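Local coordinates for G-protein interacting protein 1 (Dictyostelium discoideum, PDB 5Z1N), which probably binds heterotrimeric G proteins through their beta-gamma subunits, and holds a phospholipid in the helical TNFAIP8-like domain described here, at residues Arg15-Ser20 and Ile155-Lys160; Thr139-Asp144 and Asp149-Leu154. One frame throughout, in Å; residues are numbered along the deposited sequence.

Contact 1 of 2, residues Arg15-Ser20 and Ile155-Lys160. With PEF (di-palmitoyl-3-sn-phosphatidylethanolamine), chain B.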
ATOM      1  N   ARG A  15       4.278  -5.792  10.099  1.00 16.12           N
ATOM      2  CA  ARG A  15       4.016  -7.169   9.694  1.00 13.18           C
ATOM      3  C   ARG A  15       2.530  -7.494   9.748  1.00 16.63           C
ATOM      4  O   ARG A  15       2.031  -8.251   8.909  1.00 13.68           O
ATOM      5  CB  ARG A  15       4.805  -8.144  10.572  1.00 17.52           C
ATOM      6  CG  ARG A  15       6.318  -7.952  10.511  1.00 22.14           C
ATOM      7  CD  ARG A  15       7.066  -9.124  11.135  1.00 30.55           C
ATOM      8  NE  ARG A  15       6.770  -9.270  12.558  1.00 41.31           N
ATOM      9  CZ  ARG A  15       7.554  -8.827  13.536  1.00 50.53           C
ATOM     10  NH1 ARG A  15       8.692  -8.206  13.248  1.00 26.58           N
ATOM     11  NH2 ARG A  15       7.202  -9.003  14.804  1.00 25.11           N
ATOM     12  N   GLU A  16       1.809  -6.927  10.718  1.00 19.66           N
ATOM     13  CA  GLU A  16       0.366  -7.135  10.782  1.00 15.79           C
ATOM     14  C   GLU A  16      -0.343  -6.436   9.629  1.00 15.23           C
ATOM     15  O   GLU A  16      -1.272  -6.999   9.032  1.00 14.91           O
ATOM     16  CB  GLU A  16      -0.179  -6.645  12.124  1.00 13.72           C
ATOM     17  CG  GLU A  16      -0.026  -7.650  13.249  1.00 24.28           C
ATOM     18  CD  GLU A  16      -1.166  -8.646  13.294  1.00 44.22           C
ATOM     19  OE1 GLU A  16      -0.935  -9.799  13.718  1.00 48.49           O
ATOM     20  OE2 GLU A  16      -2.294  -8.276  12.905  1.00 40.85           O
ATOM     21  N   LEU A  17       0.074  -5.205   9.306  1.00 14.02           N
ATOM     22  CA  LEU A  17      -0.493  -4.524   8.144  1.00 14.32           C
ATOM     23  C   LEU A  17      -0.296  -5.348   6.873  1.00 15.81           C
ATOM     24  O   LEU A  17      -1.238  -5.565   6.092  1.00 11.16           O
ATOM     25  CB  LEU A  17       0.144  -3.144   7.993  1.00 12.09           C
ATOM     26  CG  LEU A  17      -0.477  -2.032   8.832  1.00 24.84           C
ATOM     27  CD1 LEU A  17       0.467  -0.848   8.936  1.00 20.46           C
ATOM     28  CD2 LEU A  17      -1.790  -1.616   8.210  1.00 31.84           C
ATOM     29  N   ILE A  18       0.930  -5.824   6.655  1.00  9.03           N
ATOM     30  CA  ILE A  18       1.217  -6.596   5.454  1.00  8.05           C
ATOM     31  C   ILE A  18       0.455  -7.914   5.464  1.00  7.69           C
ATOM     32  O   ILE A  18       0.015  -8.388   4.412  1.00 11.89           O
ATOM     33  CB  ILE A  18       2.734  -6.805   5.323  1.00  9.34           C
ATOM     34  CG1 ILE A  18       3.435  -5.450   5.239  1.00 10.72           C
ATOM     35  CG2 ILE A  18       3.060  -7.640   4.094  1.00 10.38           C
ATOM     36  CD1 ILE A  18       4.937  -5.541   5.160  1.00 14.04           C
ATOM     37  N   GLY A  19       0.271  -8.518   6.641  1.00 11.32           N
ATOM     38  CA  GLY A  19      -0.549  -9.716   6.726  1.00 11.31           C
ATOM     39  C   GLY A  19      -1.983  -9.475   6.292  1.00 11.31           C
ATOM     40  O   GLY A  19      -2.564 -10.278   5.553  1.00  9.24           O
ATOM     41  N   SER A  20      -2.574  -8.359   6.734  1.00 10.69           N
ATOM     42  CA  SER A  20      -3.945  -8.050   6.333  1.00 14.70           C
ATOM     43  C   SER A  20      -4.043  -7.847   4.821  1.00 10.01           C
ATOM     44  O   SER A  20      -4.925  -8.419   4.152  1.00 15.74           O
ATOM     45  CB  SER A  20      -4.440  -6.815   7.085  1.00 16.72           C
ATOM     46  OG  SER A  20      -4.489  -7.063   8.479  1.00 16.17           O
ATOM     47  N   ILE A 155      -8.115  -1.325   7.083  1.00 13.42           N
ATOM     48  CA  ILE A 155      -8.479   0.088   7.024  1.00 11.60           C
ATOM     49  C   ILE A 155      -8.372   0.725   8.402  1.00 20.69           C
ATOM     50  O   ILE A 155      -7.887   1.852   8.545  1.00 15.81           O
ATOM     51  CB  ILE A 155      -9.887   0.265   6.432  1.00 11.10           C
ATOM     52  CG1 ILE A 155      -9.963  -0.364   5.039  1.00 10.12           C
ATOM     53  CG2 ILE A 155     -10.251   1.742   6.387  1.00 13.62           C
ATOM     54  CD1 ILE A 155      -8.897   0.134   4.080  1.00 12.93           C
ATOM     55  N   SER A 156      -8.816   0.014   9.439  1.00 13.63           N
ATOM     56  CA  SER A 156      -8.750   0.553  10.789  1.00 18.54           C
ATOM     57  C   SER A 156      -7.316   0.680  11.284  1.00 20.50           C
ATOM     58  O   SER A 156      -7.063   1.458  12.210  1.00 29.67           O
ATOM     59  CB  SER A 156      -9.565  -0.315  11.749  1.00 13.52           C
ATOM     60  OG  SER A 156      -8.931  -1.560  11.972  1.00 28.98           O
ATOM     61  N   ALA A 157      -6.374  -0.063  10.698  1.00 20.27           N
ATOM     62  CA  ALA A 157      -4.974   0.190  11.015  1.00 15.57           C
ATOM     63  C   ALA A 157      -4.405   1.336  10.186  1.00 27.32           C
ATOM     64  O   ALA A 157      -3.537   2.072  10.667  1.00 25.74           O
ATOM     65  CB  ALA A 157      -4.147  -1.078  10.807  1.00 18.62           C
ATOM     66  N   LEU A 158      -4.895   1.515   8.957  1.00 21.35           N
ATOM     67  CA  LEU A 158      -4.361   2.542   8.067  1.00 16.68           C
ATOM     68  C   LEU A 158      -4.841   3.940   8.441  1.00 21.95           C
ATOM     69  O   LEU A 158      -4.081   4.909   8.329  1.00 17.82           O
ATOM     70  CB  LEU A 158      -4.749   2.230   6.621  1.00 14.27           C
ATOM     71  CG  LEU A 158      -4.022   1.070   5.937  1.00 13.56           C
ATOM     72  CD1 LEU A 158      -4.502   0.924   4.503  1.00 11.47           C
ATOM     73  CD2 LEU A 158      -2.515   1.273   5.992  1.00 14.11           C
ATOM     74  N   ASN A 159      -6.095   4.070   8.875  1.00 23.41           N
ATOM     75  CA  ASN A 159      -6.686   5.387   9.074  1.00 19.45           C
ATOM     76  C   ASN A 159      -6.177   6.089  10.325  1.00 20.00           C
ATOM     77  O   ASN A 159      -6.520   7.254  10.544  1.00 23.11           O
ATOM     78  CB  ASN A 159      -8.220   5.288   9.110  1.00 12.43           C
ATOM     79  CG  ASN A 159      -8.744   4.442  10.264  1.00 23.62           C
ATOM     80  OD1 ASN A 159      -7.990   4.000  11.131  1.00 27.26           O
ATOM     81  ND2 ASN A 159     -10.055   4.220  10.275  1.00 22.50           N
ATOM     82  N   LYS A 160      -5.376   5.412  11.149  1.00 21.55           N
ATOM     83  CA  LYS A 160      -4.753   6.087  12.278  1.00 20.86           C
ATOM     84  C   LYS A 160      -3.607   6.984  11.837  1.00 19.93           C
ATOM     85  O   LYS A 160      -3.219   7.890  12.583  1.00 13.82           O
ATOM     86  CB  LYS A 160      -4.239   5.061  13.294  1.00 23.80           C
ATOM     87  CG  LYS A 160      -5.228   3.964  13.649  1.00 31.19           C
ATOM     88  CD  LYS A 160      -6.506   4.531  14.248  1.00 26.46           C
ATOM     89  CE  LYS A 160      -7.412   3.420  14.771  1.00 33.51           C
ATOM     90  NZ  LYS A 160      -8.618   3.212  13.914  1.00 22.16           N
TER
HETATM   91  C2  PEF B 401       7.215   0.588   9.969  1.00 24.15           C
HETATM   92  C1  PEF B 401       8.162   1.778  10.057  1.00 24.30           C
HETATM   93  N   PEF B 401       7.680   6.622  13.454  0.50 29.33           N
HETATM   94  C3  PEF B 401       6.297   0.513  11.179  1.00 13.45           C
HETATM   95  C4  PEF B 401       8.657   5.554  11.514  0.50 36.42           C
HETATM   96  C5  PEF B 401       8.652   6.795  12.396  0.50 35.46           C
HETATM   97  C10 PEF B 401       6.174  -0.470   8.099  1.00 22.40           C
HETATM   98  C11 PEF B 401       5.564  -0.415   6.720  1.00 29.38           C
HETATM   99  C12 PEF B 401       4.323  -1.294   6.607  1.00 23.00           C
HETATM  100  C13 PEF B 401       3.604  -0.928   5.314  1.00 20.54           C
HETATM  101  C14 PEF B 401       2.426  -1.839   4.988  1.00 21.61           C
HETATM  102  C15 PEF B 401       1.582  -1.181   3.899  1.00 27.43           C
HETATM  103  C16 PEF B 401       0.447  -2.079   3.428  1.00 35.38           C
HETATM  104  C17 PEF B 401      -0.603  -1.290   2.650  1.00 32.13           C
HETATM  105  C18 PEF B 401       0.025  -0.351   1.625  1.00 30.61           C
HETATM  106  C19 PEF B 401      -0.812  -0.280   0.351  1.00 35.19           C
HETATM  107  C20 PEF B 401      -2.284   0.001   0.639  1.00 20.72           C
HETATM  108  C21 PEF B 401      -3.171  -1.011  -0.076  1.00 21.44           C
HETATM  109  C22 PEF B 401      -4.637  -0.833   0.298  1.00 20.19           C
HETATM  110  C23 PEF B 401      -5.457  -2.058  -0.094  1.00 14.73           C
HETATM  111  C24 PEF B 401      -6.939  -1.825   0.168  1.00 14.44           C
HETATM  112  C25 PEF B 401      -7.743  -3.088  -0.051  1.00 20.26           C
HETATM  113  C30 PEF B 401       3.990   1.133  10.536  1.00 27.79           C
HETATM  114  C31 PEF B 401       2.897   2.164  10.381  1.00 27.61           C
HETATM  115  C32 PEF B 401       2.754   2.552   8.915  1.00 25.24           C
HETATM  116  C33 PEF B 401       3.946   3.371   8.436  1.00 29.79           C
HETATM  117  C34 PEF B 401       4.159   3.189   6.938  1.00 39.05           C
HETATM  118  C35 PEF B 401       5.213   4.154   6.407  1.00 40.18           C
HETATM  119  C36 PEF B 401       5.855   3.624   5.129  1.00 51.35           C
HETATM  120  C37 PEF B 401       6.547   4.729   4.337  1.00 40.40           C
HETATM  121  C38 PEF B 401       7.339   4.146   3.170  1.00 37.89           C
HETATM  122  C39 PEF B 401       6.960   4.809   1.850  1.00 42.95           C
HETATM  123  C40 PEF B 401       7.775   4.264   0.681  1.00 35.70           C
HETATM  124  C41 PEF B 401       7.569   2.765   0.488  1.00 41.06           C
HETATM  125  C42 PEF B 401       6.125   2.424   0.128  1.00 31.45           C
HETATM  126  C43 PEF B 401       5.997   0.953  -0.250  1.00 17.80           C
HETATM  127  C44 PEF B 401       4.557   0.580  -0.574  1.00 33.59           C
HETATM  128  C45 PEF B 401       4.485  -0.814  -1.160  1.00 23.97           C
HETATM  129  O4  PEF B 401       6.477  -1.527   8.622  1.00 14.21           O
HETATM  130  O5  PEF B 401       3.797  -0.034  10.232  1.00 28.09           O
HETATM  131  O2  PEF B 401       6.404   0.770   8.817  1.00 20.00           O
HETATM  132  O3  PEF B 401       5.300   1.519  11.028  1.00 29.60           O
HETATM  133  O1P PEF B 401      10.432   2.595  12.926  1.00 16.64           O
HETATM  134  O2P PEF B 401      10.244   3.622  10.512  1.00 18.79           O
HETATM  135  O3P PEF B 401       8.442   2.084  11.417  1.00 22.49           O
HETATM  136  O4P PEF B 401       8.729   4.379  12.321  1.00 28.97           O
HETATM  137  P   PEF B 401       9.599   3.142  11.787  1.00 19.14           P

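Contact 2 of 2, residues Thr139-Asp144 and Asp149-Leu154. With PEF (di-palmitoyl-3-sn-phosphatidylethanolamine), chain B.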
ATOM      1  N   THR A 139     -12.621  -2.059  -6.241  1.00  8.70           N
ATOM      2  CA  THR A 139     -14.027  -2.387  -6.478  1.00  9.98           C
ATOM      3  C   THR A 139     -14.313  -3.850  -6.154  1.00 14.57           C
ATOM      4  O   THR A 139     -15.327  -4.169  -5.509  1.00 13.22           O
ATOM      5  CB  THR A 139     -14.427  -2.064  -7.921  1.00 13.60           C
ATOM      6  OG1 THR A 139     -13.620  -2.817  -8.831  1.00 18.87           O
ATOM      7  CG2 THR A 139     -14.260  -0.578  -8.206  1.00 12.22           C
ATOM      8  N   LYS A 140     -13.422  -4.754  -6.576  1.00 12.79           N
ATOM      9  CA  LYS A 140     -13.581  -6.158  -6.211  0.56 13.22           C
ATOM     10  C   LYS A 140     -13.619  -6.331  -4.698  1.00 13.68           C
ATOM     11  O   LYS A 140     -14.453  -7.068  -4.170  1.00 15.31           O
ATOM     12  CB  LYS A 140     -12.452  -6.992  -6.818  0.56 12.23           C
ATOM     13  CG  LYS A 140     -12.469  -8.461  -6.410  0.56 18.96           C
ATOM     14  CD  LYS A 140     -13.327  -9.295  -7.353  0.56 19.01           C
ATOM     15  CE  LYS A 140     -13.441 -10.738  -6.874  0.56 12.00           C
ATOM     16  NZ  LYS A 140     -14.483 -11.479  -7.639  0.56 15.12           N
ATOM     17  N   VAL A 141     -12.724  -5.648  -3.983  1.00  9.78           N
ATOM     18  CA  VAL A 141     -12.679  -5.766  -2.527  1.00 13.47           C
ATOM     19  C   VAL A 141     -13.985  -5.281  -1.907  1.00 16.11           C
ATOM     20  O   VAL A 141     -14.559  -5.934  -1.026  1.00 11.44           O
ATOM     21  CB  VAL A 141     -11.467  -4.996  -1.973  1.00  6.49           C
ATOM     22  CG1 VAL A 141     -11.663  -4.656  -0.506  1.00 17.46           C
ATOM     23  CG2 VAL A 141     -10.194  -5.810  -2.175  1.00  6.78           C
ATOM     24  N   TRP A 142     -14.487  -4.136  -2.373  1.00 10.62           N
ATOM     25  CA  TRP A 142     -15.665  -3.537  -1.765  1.00 14.56           C
ATOM     26  C   TRP A 142     -16.943  -4.298  -2.090  1.00 17.81           C
ATOM     27  O   TRP A 142     -17.933  -4.139  -1.368  1.00 10.70           O
ATOM     28  CB  TRP A 142     -15.803  -2.076  -2.201  1.00  9.48           C
ATOM     29  CG  TRP A 142     -15.449  -1.093  -1.122  1.00 12.57           C
ATOM     30  CD1 TRP A 142     -16.317  -0.329  -0.390  1.00  5.44           C
ATOM     31  CD2 TRP A 142     -14.136  -0.771  -0.647  1.00 10.28           C
ATOM     32  NE1 TRP A 142     -15.624   0.451   0.502  1.00  5.43           N
ATOM     33  CE2 TRP A 142     -14.286   0.199   0.368  1.00  7.43           C
ATOM     34  CE3 TRP A 142     -12.849  -1.205  -0.984  1.00  9.38           C
ATOM     35  CZ2 TRP A 142     -13.198   0.739   1.050  1.00  6.23           C
ATOM     36  CZ3 TRP A 142     -11.767  -0.664  -0.304  1.00 13.15           C
ATOM     37  CH2 TRP A 142     -11.950   0.299   0.701  1.00  6.77           C
ATOM     38  N   ASP A 143     -16.954  -5.116  -3.146  1.00 19.94           N
ATOM     39  CA  ASP A 143     -18.172  -5.837  -3.506  1.00 18.79           C
ATOM     40  C   ASP A 143     -18.154  -7.328  -3.193  1.00 23.47           C
ATOM     41  O   ASP A 143     -19.207  -7.888  -2.883  1.00 24.94           O
ATOM     42  CB  ASP A 143     -18.474  -5.666  -4.999  1.00 16.72           C
ATOM     43  CG  ASP A 143     -19.343  -4.466  -5.279  1.00 15.74           C
ATOM     44  OD1 ASP A 143     -19.747  -3.786  -4.312  1.00 24.09           O
ATOM     45  OD2 ASP A 143     -19.628  -4.203  -6.463  1.00 20.88           O
ATOM     46  N   ASP A 144     -17.000  -7.986  -3.262  1.00 24.88           N
ATOM     47  CA  ASP A 144     -16.948  -9.442  -3.345  1.00 25.06           C
ATOM     48  C   ASP A 144     -16.247 -10.099  -2.161  1.00 29.71           C
ATOM     49  O   ASP A 144     -16.018 -11.314  -2.193  1.00 41.25           O
ATOM     50  CB  ASP A 144     -16.267  -9.863  -4.654  1.00 21.17           C
ATOM     51  CG  ASP A 144     -17.111  -9.548  -5.882  1.00 22.46           C
ATOM     52  OD1 ASP A 144     -18.301  -9.202  -5.717  1.00 27.03           O
ATOM     53  OD2 ASP A 144     -16.585  -9.639  -7.013  1.00 19.01           O
ATOM     54  N   ASP A 149     -12.966 -11.626   5.736  1.00 20.61           N
ATOM     55  CA  ASP A 149     -11.726 -11.283   5.052  1.00 24.48           C
ATOM     56  C   ASP A 149     -11.039 -10.057   5.645  1.00 22.74           C
ATOM     57  O   ASP A 149      -9.928  -9.723   5.220  1.00 23.48           O
ATOM     58  CB  ASP A 149     -12.002 -11.091   3.560  1.00 26.15           C
ATOM     59  CG  ASP A 149     -12.485 -12.374   2.899  1.00 29.06           C
ATOM     60  OD1 ASP A 149     -13.286 -12.313   1.941  1.00 24.08           O
ATOM     61  OD2 ASP A 149     -12.072 -13.457   3.364  1.00 22.26           O
ATOM     62  N   ASP A 150     -11.683  -9.382   6.599  1.00 12.34           N
ATOM     63  CA  ASP A 150     -11.017  -8.468   7.528  1.00 10.81           C
ATOM     64  C   ASP A 150     -10.421  -7.248   6.826  1.00 15.94           C
ATOM     65  O   ASP A 150      -9.333  -6.781   7.170  1.00 14.01           O
ATOM     66  CB  ASP A 150      -9.953  -9.204   8.345  1.00 17.94           C
ATOM     67  CG  ASP A 150     -10.562 -10.155   9.367  1.00 18.67           C
ATOM     68  OD1 ASP A 150     -11.671  -9.863   9.861  1.00 16.21           O
ATOM     69  OD2 ASP A 150      -9.940 -11.192   9.677  1.00 19.01           O
ATOM     70  N   LEU A 151     -11.148  -6.714   5.843  1.00 11.69           N
ATOM     71  CA  LEU A 151     -10.851  -5.366   5.372  1.00 10.59           C
ATOM     72  C   LEU A 151     -10.875  -4.371   6.528  1.00 19.10           C
ATOM     73  O   LEU A 151     -10.121  -3.386   6.525  1.00 13.36           O
ATOM     74  CB  LEU A 151     -11.857  -4.960   4.294  1.00  9.39           C
ATOM     75  CG  LEU A 151     -11.706  -3.575   3.665  1.00  9.60           C
ATOM     76  CD1 LEU A 151     -10.379  -3.457   2.912  1.00  7.43           C
ATOM     77  CD2 LEU A 151     -12.880  -3.301   2.746  1.00 12.57           C
ATOM     78  N   PHE A 152     -11.717  -4.630   7.536  1.00 11.46           N
ATOM     79  CA  PHE A 152     -11.804  -3.742   8.693  1.00 14.20           C
ATOM     80  C   PHE A 152     -10.465  -3.608   9.403  1.00 14.10           C
ATOM     81  O   PHE A 152     -10.091  -2.510   9.824  1.00 14.92           O
ATOM     82  CB  PHE A 152     -12.866  -4.243   9.675  1.00 18.09           C
ATOM     83  CG  PHE A 152     -12.803  -3.568  11.022  1.00 20.39           C
ATOM     84  CD1 PHE A 152     -13.314  -2.291  11.195  1.00 17.53           C
ATOM     85  CD2 PHE A 152     -12.212  -4.201  12.107  1.00 18.58           C
ATOM     86  CE1 PHE A 152     -13.248  -1.661  12.427  1.00 20.93           C
ATOM     87  CE2 PHE A 152     -12.141  -3.576  13.340  1.00 24.44           C
ATOM     88  CZ  PHE A 152     -12.658  -2.303  13.499  1.00 23.96           C
ATOM     89  N   LEU A 153      -9.738  -4.715   9.568  1.00 15.98           N
ATOM     90  CA  LEU A 153      -8.449  -4.648  10.252  1.00 10.65           C
ATOM     91  C   LEU A 153      -7.464  -3.779   9.484  1.00 14.13           C
ATOM     92  O   LEU A 153      -6.738  -2.966  10.074  1.00 16.58           O
ATOM     93  CB  LEU A 153      -7.888  -6.056  10.448  1.00 15.82           C
ATOM     94  CG  LEU A 153      -8.759  -6.996  11.283  1.00 24.31           C
ATOM     95  CD1 LEU A 153      -8.050  -8.316  11.519  1.00 21.53           C
ATOM     96  CD2 LEU A 153      -9.129  -6.347  12.607  1.00 21.46           C
ATOM     97  N   LEU A 154      -7.437  -3.925   8.158  1.00 12.23           N
ATOM     98  CA  LEU A 154      -6.511  -3.150   7.344  1.00 15.75           C
ATOM     99  C   LEU A 154      -6.857  -1.668   7.374  1.00 15.53           C
ATOM    100  O   LEU A 154      -5.996  -0.826   7.653  1.00 16.27           O
ATOM    101  CB  LEU A 154      -6.512  -3.670   5.907  1.00 11.09           C
ATOM    102  CG  LEU A 154      -5.701  -2.803   4.942  1.00 14.10           C
ATOM    103  CD1 LEU A 154      -4.240  -2.748   5.374  1.00 13.14           C
ATOM    104  CD2 LEU A 154      -5.836  -3.310   3.516  1.00 18.78           C
TER
HETATM  105  C2  PEF B 401       7.215   0.588   9.969  1.00 24.15           C
HETATM  106  C1  PEF B 401       8.162   1.778  10.057  1.00 24.30           C
HETATM  107  N   PEF B 401       7.680   6.622  13.454  0.50 29.33           N
HETATM  108  C3  PEF B 401       6.297   0.513  11.179  1.00 13.45           C
HETATM  109  C4  PEF B 401       8.657   5.554  11.514  0.50 36.42           C
HETATM  110  C5  PEF B 401       8.652   6.795  12.396  0.50 35.46           C
HETATM  111  C10 PEF B 401       6.174  -0.470   8.099  1.00 22.40           C
HETATM  112  C11 PEF B 401       5.564  -0.415   6.720  1.00 29.38           C
HETATM  113  C12 PEF B 401       4.323  -1.294   6.607  1.00 23.00           C
HETATM  114  C13 PEF B 401       3.604  -0.928   5.314  1.00 20.54           C
HETATM  115  C14 PEF B 401       2.426  -1.839   4.988  1.00 21.61           C
HETATM  116  C15 PEF B 401       1.582  -1.181   3.899  1.00 27.43           C
HETATM  117  C16 PEF B 401       0.447  -2.079   3.428  1.00 35.38           C
HETATM  118  C17 PEF B 401      -0.603  -1.290   2.650  1.00 32.13           C
HETATM  119  C18 PEF B 401       0.025  -0.351   1.625  1.00 30.61           C
HETATM  120  C19 PEF B 401      -0.812  -0.280   0.351  1.00 35.19           C
HETATM  121  C20 PEF B 401      -2.284   0.001   0.639  1.00 20.72           C
HETATM  122  C21 PEF B 401      -3.171  -1.011  -0.076  1.00 21.44           C
HETATM  123  C22 PEF B 401      -4.637  -0.833   0.298  1.00 20.19           C
HETATM  124  C23 PEF B 401      -5.457  -2.058  -0.094  1.00 14.73           C
HETATM  125  C24 PEF B 401      -6.939  -1.825   0.168  1.00 14.44           C
HETATM  126  C25 PEF B 401      -7.743  -3.088  -0.051  1.00 20.26           C
HETATM  127  C30 PEF B 401       3.990   1.133  10.536  1.00 27.79           C
HETATM  128  C31 PEF B 401       2.897   2.164  10.381  1.00 27.61           C
HETATM  129  C32 PEF B 401       2.754   2.552   8.915  1.00 25.24           C
HETATM  130  C33 PEF B 401       3.946   3.371   8.436  1.00 29.79           C
HETATM  131  C34 PEF B 401       4.159   3.189   6.938  1.00 39.05           C
HETATM  132  C35 PEF B 401       5.213   4.154   6.407  1.00 40.18           C
HETATM  133  C36 PEF B 401       5.855   3.624   5.129  1.00 51.35           C
HETATM  134  C37 PEF B 401       6.547   4.729   4.337  1.00 40.40           C
HETATM  135  C38 PEF B 401       7.339   4.146   3.170  1.00 37.89           C
HETATM  136  C39 PEF B 401       6.960   4.809   1.850  1.00 42.95           C
HETATM  137  C40 PEF B 401       7.775   4.264   0.681  1.00 35.70           C
HETATM  138  C41 PEF B 401       7.569   2.765   0.488  1.00 41.06           C
HETATM  139  C42 PEF B 401       6.125   2.424   0.128  1.00 31.45           C
HETATM  140  C43 PEF B 401       5.997   0.953  -0.250  1.00 17.80           C
HETATM  141  C44 PEF B 401       4.557   0.580  -0.574  1.00 33.59           C
HETATM  142  C45 PEF B 401       4.485  -0.814  -1.160  1.00 23.97           C
HETATM  143  O4  PEF B 401       6.477  -1.527   8.622  1.00 14.21           O
HETATM  144  O5  PEF B 401       3.797  -0.034  10.232  1.00 28.09           O
HETATM  145  O2  PEF B 401       6.404   0.770   8.817  1.00 20.00           O
HETATM  146  O3  PEF B 401       5.300   1.519  11.028  1.00 29.60           O
HETATM  147  O1P PEF B 401      10.432   2.595  12.926  1.00 16.64           O
HETATM  148  O2P PEF B 401      10.244   3.622  10.512  1.00 18.79           O
HETATM  149  O3P PEF B 401       8.442   2.084  11.417  1.00 22.49           O
HETATM  150  O4P PEF B 401       8.729   4.379  12.321  1.00 28.97           O
HETATM  151  P   PEF B 401       9.599   3.142  11.787  1.00 19.14           P

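Contact 1 of 2, residues Arg15-Ser20 and Ile155-Lys160
Leu17 meets Ala157 and Leu158 through one methyl group. Its CD2 lies 3.5 Å from Ala157 CB, the whole side chain of that alanine. The same CD2 reaches Leu158 CD2 at 3.7 Å, so it rests on two neighbouring residues of the facing helix. The two leucines meet at a slant, methyl to methyl. Leu158 CB does not point straight at helix 12-28. With its CG beside the backbone N and anti to the carbonyl carbon (chi1 -73°), Leu158 still brings CD2 to the contact. The other branch of Leu17 serves the lipid: CD1 is 3.7 Å from the ester carbonyl oxygen O5 of the bound phosphatidylethanolamine. Leu17 CB lies 4.0 Å from acyl carbon C14. Next to it, Ile18 CG1 meets C14 at 3.8 Å. Leu17 thus walls part of the lipid pocket of this helical TNFAIP8-like domain and joins the two helices at once. Shortening Leu17 to an alanine removes both methyls, and would probably cost Ala157 and Leu158 this contact and open a gap beside the lipid ester. No hydrogen bond crosses the contact. Within 155-160, Lys160 NZ bonds Ser156 O at 2.9 Å, on a lone pair in the carbonyl plane. The contact packs helix 12-28 against the C-terminal part of helix 151-158. Ile18 also packs on helix 31-53, while Ile155 and Leu158 pack on helix 59-81.

Contact 2 of 2, residues Thr139-Asp144 and Asp149-Leu154
Leu151 packs against Val141 and Trp142, and its branches do all the touching. The CB points toward helix 135-144. From there CG stands anti to the backbone N (chi1 -180°), which carries the fork toward that helix; CD1 also faces the lipid, CD2 the indole. CD1 lies 3.8 Å from Val141 CG1. It also reaches the acyl terminus of the bound phosphatidylethanolamine, with C25 4.0 Å away. CD2 meets the same Val141 methyl, CG1, at 3.7 Å, so both branches of the leucine share one valine carbon. CD2 also sits over a face of the Trp142 indole. It is 4.1 Å from the centroid of the six-membered ring and only 6° off the ring normal, a CH-pi contact.

Two consecutive helices of the all-helical TNFAIP8-like domain, 135-144 and 151-158, are joined by a short link and packed on each other here. Leu151 is the first residue of the second helix. Asp150 takes the N-cap position. Its side chain makes no capping bond, but pairs with Lys23 in a salt bridge.

The indole has other holds. Trp142 NE1 is hydrogen-bonded to Ala79 O, and the ring packs edge-to-face with Tyr83. One turn after Leu151, Leu154 CD2 lies 3.8 Å from acyl carbon C24. On the outer side of helix 135-144, Lys140 NZ forms a salt bridge with Asp144 OD2 at 2.9 Å, meeting the oxygen on its anti side and 25° out of the carboxylate plane.

In the fold
Both contacts are buried and apolar, and both use helix 151-158. Contact 1 takes its C-terminal part and contact 2 its first turn. Their centres are 12 Å apart, and they meet where Leu17 and Ser20 touch Leu154. Contact 1 joins helices far apart in sequence; contact 2 joins consecutive helices and is nested inside the loop that contact 1 closes. Neither has a hydrogen bond between its segments. Contact 1 is purely aliphatic and lies nearer the centre of the chain, beside the lipid's ester. Contact 2 adds an aromatic face and lies by an acyl end. The two contacts therefore line different lengths of the same lipid pocket.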